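Local coordinates for protein MFP2b (Ascaris suum, PDB 2BJR) that probably enhances polymerization of the major sperm protein (MSP) that drives the amoeboid motility of nematode sperm, and binds zinc, at residues 231-245 with 255-269. Residues are numbered along the deposited sequence; the frame is centred on the assembly and turned at random.
Sequences ALWYQSGEPVMGRIW and FGWGGHEYRQKIGSI
W233 lies flat against F255 in an offset stack, the five-membered ring and the phenyl ring tilted by only 19°; the same indole face carries CG2 of I266, and S268 O lies in plane at the edge, 3.3 Å from W233 CD1. The far rim of the W233 indole, CZ3 and CH2, points edge-to-face into the ring of Y262, with CZ3 3.5 Å from Y262 CG. W233 NE1 reaches back to the loop carbonyl I266 O at 2.8 Å, a bent bond (140°) with the oxygen out of the indole plane; it satisfies the one polar atom of a buried ring. Strand 231-235 points W233 CB over the centre of the F255 ring, 3.5 Å from its centroid, and the anti torsion (chi1 -160°) turns the indole out along the same phenyl face. F255 CE2 lies 3.4 Å from G242 N; the bare glycine suits this place, since a CB there would strike F255 CD2.

The second indole, W257, is held differently: CB of Q235 sits over its six-membered ring while CG2 of V240, a slim branched residue, meets CD1. In the ring plane, NE1 donates to E238 OE1 at 2.9 Å, coming from above the carboxylate plane; the other oxygen of E238 forms a salt bridge with K309. A water joins M241 O to G256 N. At the other end the guanidinium of R263 lays one face against W245 CH2, and both R263 and R243 pair with E224, which probably offsets their like charges.

Type I' turns at 235-238 and 257-260 close the first and third hairpins of the run, on either side in sequence of the hairpin 238-247/250-257: a twisted antiparallel beta meander folded over an aromatic cluster, within the second of the protein's two cytosolic motility protein regions.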
loop_
_atom_site.group_PDB
_atom_site.type_symbol
_atom_site.label_atom_id
_atom_site.label_comp_id
_atom_site.label_asym_id
_atom_site.label_seq_id
_atom_site.Cartn_x
_atom_site.Cartn_y
_atom_site.Cartn_z
ATOM N N ALA A 231 7.432 9.074 -0.527
ATOM C CA ALA A 231 7.096 7.987 0.393
ATOM C C ALA A 231 5.842 8.386 1.139
ATOM O O ALA A 231 5.535 9.588 1.261
ATOM C CB ALA A 231 8.236 7.770 1.342
ATOM N N LEU A 232 5.136 7.360 1.642
ATOM C CA LEU A 232 3.922 7.464 2.409
ATOM C C LEU A 232 4.070 6.795 3.756
ATOM O O LEU A 232 4.652 5.723 3.865
ATOM C CB LEU A 232 2.810 6.786 1.659
ATOM C CG LEU A 232 1.439 6.563 2.294
ATOM C CD1 LEU A 232 0.749 7.869 2.429
ATOM C CD2 LEU A 232 0.638 5.536 1.503
ATOM N N TRP A 233 3.579 7.483 4.776
ATOM C CA TRP A 233 3.542 6.999 6.144
ATOM C C TRP A 233 2.105 7.258 6.645
ATOM O O TRP A 233 1.286 7.846 5.928
ATOM C CB TRP A 233 4.480 7.847 6.930
ATOM C CG TRP A 233 4.980 7.335 8.194
ATOM C CD1 TRP A 233 5.361 6.077 8.471
ATOM C CD2 TRP A 233 5.218 8.104 9.362
ATOM N NE1 TRP A 233 5.861 6.001 9.750
ATOM C CE2 TRP A 233 5.768 7.238 10.328
ATOM C CE3 TRP A 233 5.067 9.458 9.684
ATOM C CZ2 TRP A 233 6.179 7.680 11.589
ATOM C CZ3 TRP A 233 5.462 9.900 10.952
ATOM C CH2 TRP A 233 6.000 9.008 11.891
ATOM N N TYR A 234 1.822 6.843 7.886
ATOM C CA TYR A 234 0.509 7.009 8.490
ATOM C C TYR A 234 0.651 7.508 9.924
ATOM O O TYR A 234 1.509 7.035 10.630
ATOM C CB TYR A 234 -0.220 5.686 8.459
ATOM C CG TYR A 234 -0.834 5.415 7.131
ATOM C CD1 TYR A 234 -0.131 4.684 6.154
ATOM C CD2 TYR A 234 -2.125 5.841 6.835
ATOM C CE1 TYR A 234 -0.644 4.490 4.904
ATOM C CE2 TYR A 234 -2.684 5.574 5.570
ATOM C CZ TYR A 234 -1.911 4.938 4.609
ATOM O OH TYR A 234 -2.436 4.656 3.389
ATOM N N GLN A 235 -0.178 8.465 10.319
ATOM C CA GLN A 235 -0.273 8.909 11.713
ATOM C C GLN A 235 -1.739 9.055 12.056
ATOM O O GLN A 235 -2.475 9.761 11.373
ATOM C CB GLN A 235 0.376 10.277 11.915
ATOM C CG GLN A 235 1.860 10.258 12.114
ATOM C CD GLN A 235 2.306 9.551 13.410
ATOM O OE1 GLN A 235 1.570 9.499 14.380
ATOM N NE2 GLN A 235 3.479 8.953 13.378
ATOM N N SER A 236 -2.160 8.347 13.100
ATOM C CA SER A 236 -3.563 8.270 13.476
ATOM C C SER A 236 -4.529 7.959 12.368
ATOM O O SER A 236 -5.546 8.610 12.266
ATOM C CB SER A 236 -3.983 9.582 14.127
ATOM O OG SER A 236 -3.138 9.898 15.219
ATOM N N GLY A 237 -4.220 6.984 11.508
ATOM C CA GLY A 237 -5.068 6.648 10.405
ATOM C C GLY A 237 -5.043 7.644 9.252
ATOM O O GLY A 237 -5.709 7.440 8.266
ATOM N N GLU A 238 -4.224 8.679 9.355
ATOM C CA GLU A 238 -4.120 9.685 8.292
ATOM C C GLU A 238 -2.883 9.453 7.392
ATOM O O GLU A 238 -1.772 9.271 7.902
ATOM C CB GLU A 238 -3.995 11.067 8.880
ATOM C CG GLU A 238 -5.222 11.474 9.688
ATOM C CD GLU A 238 -5.152 12.860 10.290
ATOM O OE1 GLU A 238 -4.509 13.784 9.725
ATOM O OE2 GLU A 238 -5.839 13.037 11.334
ATOM N N PRO A 239 -3.058 9.513 6.082
ATOM C CA PRO A 239 -1.925 9.376 5.153
ATOM C C PRO A 239 -1.048 10.602 5.134
ATOM O O PRO A 239 -1.542 11.745 5.137
ATOM C CB PRO A 239 -2.611 9.162 3.813
ATOM C CG PRO A 239 -3.896 9.893 3.921
ATOM C CD PRO A 239 -4.313 9.745 5.347
ATOM N N VAL A 240 0.264 10.388 5.227
ATOM C CA VAL A 240 1.251 11.446 5.248
ATOM C C VAL A 240 2.272 11.185 4.140
ATOM O O VAL A 240 3.035 10.213 4.207
ATOM C CB VAL A 240 1.993 11.452 6.576
ATOM C CG1 VAL A 240 2.899 12.665 6.716
ATOM C CG2 VAL A 240 0.975 11.382 7.710
HETATM N N MSE A 241 2.286 12.070 3.142
HETATM C CA MSE A 241 3.339 12.016 2.145
HETATM C C MSE A 241 4.548 12.776 2.664
HETATM O O MSE A 241 4.469 13.749 3.369
HETATM C CB MSE A 241 2.933 12.584 0.789
HETATM C CG MSE A 241 1.819 11.910 0.141
HETATM SE SE MSE A 241 2.232 10.168 -0.541
HETATM C CE MSE A 241 0.489 9.881 -1.273
ATOM N N GLY A 242 5.705 12.247 2.361
ATOM C CA GLY A 242 6.901 12.885 2.748
ATOM C C GLY A 242 8.043 12.439 1.872
ATOM O O GLY A 242 7.841 12.026 0.733
ATOM N N ARG A 243 9.258 12.571 2.400
ATOM C CA ARG A 243 10.459 12.362 1.607
ATOM C C ARG A 243 11.386 11.310 2.165
ATOM O O ARG A 243 11.536 11.201 3.385
ATOM C CB ARG A 243 11.186 13.691 1.473
ATOM C CG ARG A 243 11.850 14.278 2.692
ATOM C CD ARG A 243 12.469 15.650 2.434
ATOM N NE ARG A 243 13.021 16.262 3.647
ATOM C CZ ARG A 243 12.291 16.934 4.539
ATOM N NH1 ARG A 243 10.985 17.092 4.355
ATOM N NH2 ARG A 243 12.841 17.447 5.616
ATOM N N ILE A 244 11.984 10.515 1.276
ATOM C CA ILE A 244 13.130 9.679 1.611
ATOM C C ILE A 244 14.378 10.070 0.826
ATOM O O ILE A 244 14.293 10.723 -0.211
ATOM C CB ILE A 244 12.868 8.203 1.441
ATOM C CG1 ILE A 244 12.480 7.892 0.004
ATOM C CG2 ILE A 244 11.798 7.746 2.425
ATOM C CD1 ILE A 244 12.512 6.404 -0.362
ATOM N N TRP A 245 15.545 9.715 1.387
ATOM C CA TRP A 245 16.815 9.872 0.675
ATOM C C TRP A 245 17.715 8.737 1.110
ATOM O O TRP A 245 17.475 8.080 2.141
ATOM C CB TRP A 245 17.459 11.209 0.978
ATOM C CG TRP A 245 17.783 11.432 2.421
ATOM C CD1 TRP A 245 19.018 11.311 3.005
ATOM C CD2 TRP A 245 16.892 11.845 3.468
ATOM N NE1 TRP A 245 18.945 11.615 4.344
ATOM C CE2 TRP A 245 17.657 11.952 4.657
ATOM C CE3 TRP A 245 15.524 12.135 3.530
ATOM C CZ2 TRP A 245 17.095 12.318 5.895
ATOM C CZ3 TRP A 245 14.968 12.490 4.753
ATOM C CH2 TRP A 245 15.758 12.608 5.922
ATOM N N PHE A 255 8.943 13.097 7.649
ATOM C CA PHE A 255 7.524 13.472 7.465
ATOM C C PHE A 255 7.165 14.615 8.408
ATOM O O PHE A 255 7.743 14.748 9.498
ATOM C CB PHE A 255 6.621 12.260 7.725
ATOM C CG PHE A 255 6.904 11.069 6.803
ATOM C CD1 PHE A 255 7.744 10.052 7.196
ATOM C CD2 PHE A 255 6.281 10.959 5.581
ATOM C CE1 PHE A 255 7.994 8.981 6.363
ATOM C CE2 PHE A 255 6.540 9.882 4.717
ATOM C CZ PHE A 255 7.385 8.913 5.093
ATOM N N GLY A 256 6.198 15.433 7.994
ATOM C CA GLY A 256 5.614 16.456 8.829
ATOM C C GLY A 256 4.136 16.176 8.992
ATOM O O GLY A 256 3.437 15.877 8.028
ATOM N N TRP A 257 3.648 16.227 10.228
ATOM C CA TRP A 257 2.258 15.969 10.512
ATOM C C TRP A 257 1.981 16.399 11.939
ATOM O O TRP A 257 2.888 16.353 12.772
ATOM C CB TRP A 257 1.933 14.482 10.370
ATOM C CG TRP A 257 0.515 14.168 10.662
ATOM C CD1 TRP A 257 -0.513 14.159 9.788
ATOM C CD2 TRP A 257 -0.030 13.798 11.933
ATOM N NE1 TRP A 257 -1.667 13.777 10.421
ATOM C CE2 TRP A 257 -1.401 13.581 11.751
ATOM C CE3 TRP A 257 0.516 13.618 13.207
ATOM C CZ2 TRP A 257 -2.252 13.192 12.802
ATOM C CZ3 TRP A 257 -0.334 13.247 14.263
ATOM C CH2 TRP A 257 -1.688 13.046 14.043
ATOM N N GLY A 258 0.762 16.836 12.169
ATOM C CA GLY A 258 0.264 17.236 13.494
ATOM C C GLY A 258 1.079 18.317 14.173
ATOM O O GLY A 258 1.141 18.371 15.387
ATOM N N GLY A 259 1.692 19.191 13.387
ATOM C CA GLY A 259 2.581 20.245 13.871
ATOM C C GLY A 259 3.989 19.805 14.202
ATOM O O GLY A 259 4.763 20.600 14.683
ATOM N N HIS A 260 4.345 18.548 13.919
ATOM C CA HIS A 260 5.668 18.027 14.238
ATOM C C HIS A 260 6.451 17.557 13.006
ATOM O O HIS A 260 5.872 17.288 11.965
ATOM C CB HIS A 260 5.591 16.809 15.167
ATOM C CG HIS A 260 4.647 16.965 16.322
ATOM N ND1 HIS A 260 3.571 16.120 16.519
ATOM C CD2 HIS A 260 4.651 17.823 17.371
ATOM C CE1 HIS A 260 2.926 16.486 17.613
ATOM N NE2 HIS A 260 3.563 17.513 18.152
ATOM N N GLU A 261 7.766 17.416 13.205
ATOM C CA GLU A 261 8.655 16.757 12.286
ATOM C C GLU A 261 9.002 15.401 12.844
ATOM O O GLU A 261 9.269 15.265 14.046
ATOM C CB GLU A 261 9.912 17.555 12.118
ATOM C CG GLU A 261 10.917 16.921 11.185
ATOM C CD GLU A 261 12.221 17.697 11.083
ATOM O OE1 GLU A 261 12.825 17.969 12.127
ATOM O OE2 GLU A 261 12.682 17.951 9.967
ATOM N N TYR A 262 9.027 14.397 11.966
ATOM C CA TYR A 262 9.384 13.037 12.311
ATOM C C TYR A 262 10.534 12.633 11.422
ATOM O O TYR A 262 10.372 12.558 10.195
ATOM C CB TYR A 262 8.207 12.105 12.082
ATOM C CG TYR A 262 6.985 12.417 12.883
ATOM C CD1 TYR A 262 6.072 13.360 12.445
ATOM C CD2 TYR A 262 6.733 11.774 14.096
ATOM C CE1 TYR A 262 4.963 13.653 13.157
ATOM C CE2 TYR A 262 5.587 12.034 14.800
ATOM C CZ TYR A 262 4.711 12.988 14.335
ATOM O OH TYR A 262 3.568 13.278 15.048
ATOM N N ARG A 263 11.702 12.415 12.031
ATOM C CA ARG A 263 12.941 12.029 11.319
ATOM C C ARG A 263 13.590 10.783 11.920
ATOM O O ARG A 263 14.619 10.377 11.456
ATOM C CB ARG A 263 14.013 13.125 11.472
ATOM C CG ARG A 263 13.913 14.367 10.634
ATOM C CD ARG A 263 15.254 15.155 10.562
ATOM N NE ARG A 263 15.552 15.694 9.225
ATOM C CZ ARG A 263 16.571 15.340 8.449
ATOM N NH1 ARG A 263 17.475 14.413 8.796
ATOM N NH2 ARG A 263 16.703 15.930 7.289
ATOM N N GLN A 264 13.048 10.217 12.980
ATOM C CA GLN A 264 13.597 8.984 13.539
ATOM C C GLN A 264 12.485 8.078 14.046
ATOM O O GLN A 264 11.358 8.527 14.259
ATOM C CB GLN A 264 14.597 9.306 14.684
ATOM C CG GLN A 264 13.979 9.934 15.905
ATOM C CD GLN A 264 15.030 10.313 17.027
ATOM O OE1 GLN A 264 15.910 9.508 17.383
ATOM N NE2 GLN A 264 14.913 11.521 17.560
ATOM N N LYS A 265 12.819 6.794 14.185
ATOM C CA LYS A 265 11.909 5.750 14.644
ATOM C C LYS A 265 10.662 5.692 13.735
ATOM O O LYS A 265 9.532 5.536 14.201
ATOM C CB LYS A 265 11.534 5.954 16.105
ATOM C CG LYS A 265 12.737 5.782 17.066
ATOM C CD LYS A 265 12.308 5.872 18.534
ATOM C CE LYS A 265 13.508 6.132 19.442
ATOM N NZ LYS A 265 13.091 6.448 20.839
ATOM N N ILE A 266 10.897 5.850 12.445
ATOM C CA ILE A 266 9.807 5.996 11.475
ATOM C C ILE A 266 9.175 4.627 11.165
ATOM O O ILE A 266 7.941 4.502 10.978
ATOM C CB ILE A 266 10.372 6.651 10.161
ATOM C CG1 ILE A 266 10.812 8.095 10.367
ATOM C CG2 ILE A 266 9.318 6.591 9.037
ATOM C CD1 ILE A 266 9.893 8.887 11.062
ATOM N N GLY A 267 10.002 3.588 11.098
ATOM C CA GLY A 267 9.503 2.229 10.928
ATOM C C GLY A 267 9.022 1.990 9.483
ATOM O O GLY A 267 9.669 2.414 8.527
ATOM N N SER A 268 7.877 1.333 9.357
ATOM C CA SER A 268 7.323 0.927 8.073
ATOM C C SER A 268 6.797 2.124 7.251
ATOM O O SER A 268 6.030 2.931 7.759
ATOM C CB SER A 268 6.224 -0.106 8.266
ATOM O OG SER A 268 6.758 -1.386 8.602
ATOM N N ILE A 269 7.249 2.222 5.998
ATOM C CA ILE A 269 6.791 3.231 5.034
ATOM C C ILE A 269 6.475 2.566 3.709
ATOM O O ILE A 269 6.721 1.377 3.524
ATOM C CB ILE A 269 7.854 4.322 4.770
ATOM C CG1 ILE A 269 9.118 3.700 4.180
ATOM C CG2 ILE A 269 8.116 5.100 6.045
ATOM C CD1 ILE A 269 10.076 4.773 3.620
HETATM O O HOH W 1 5.925 15.369 4.891
#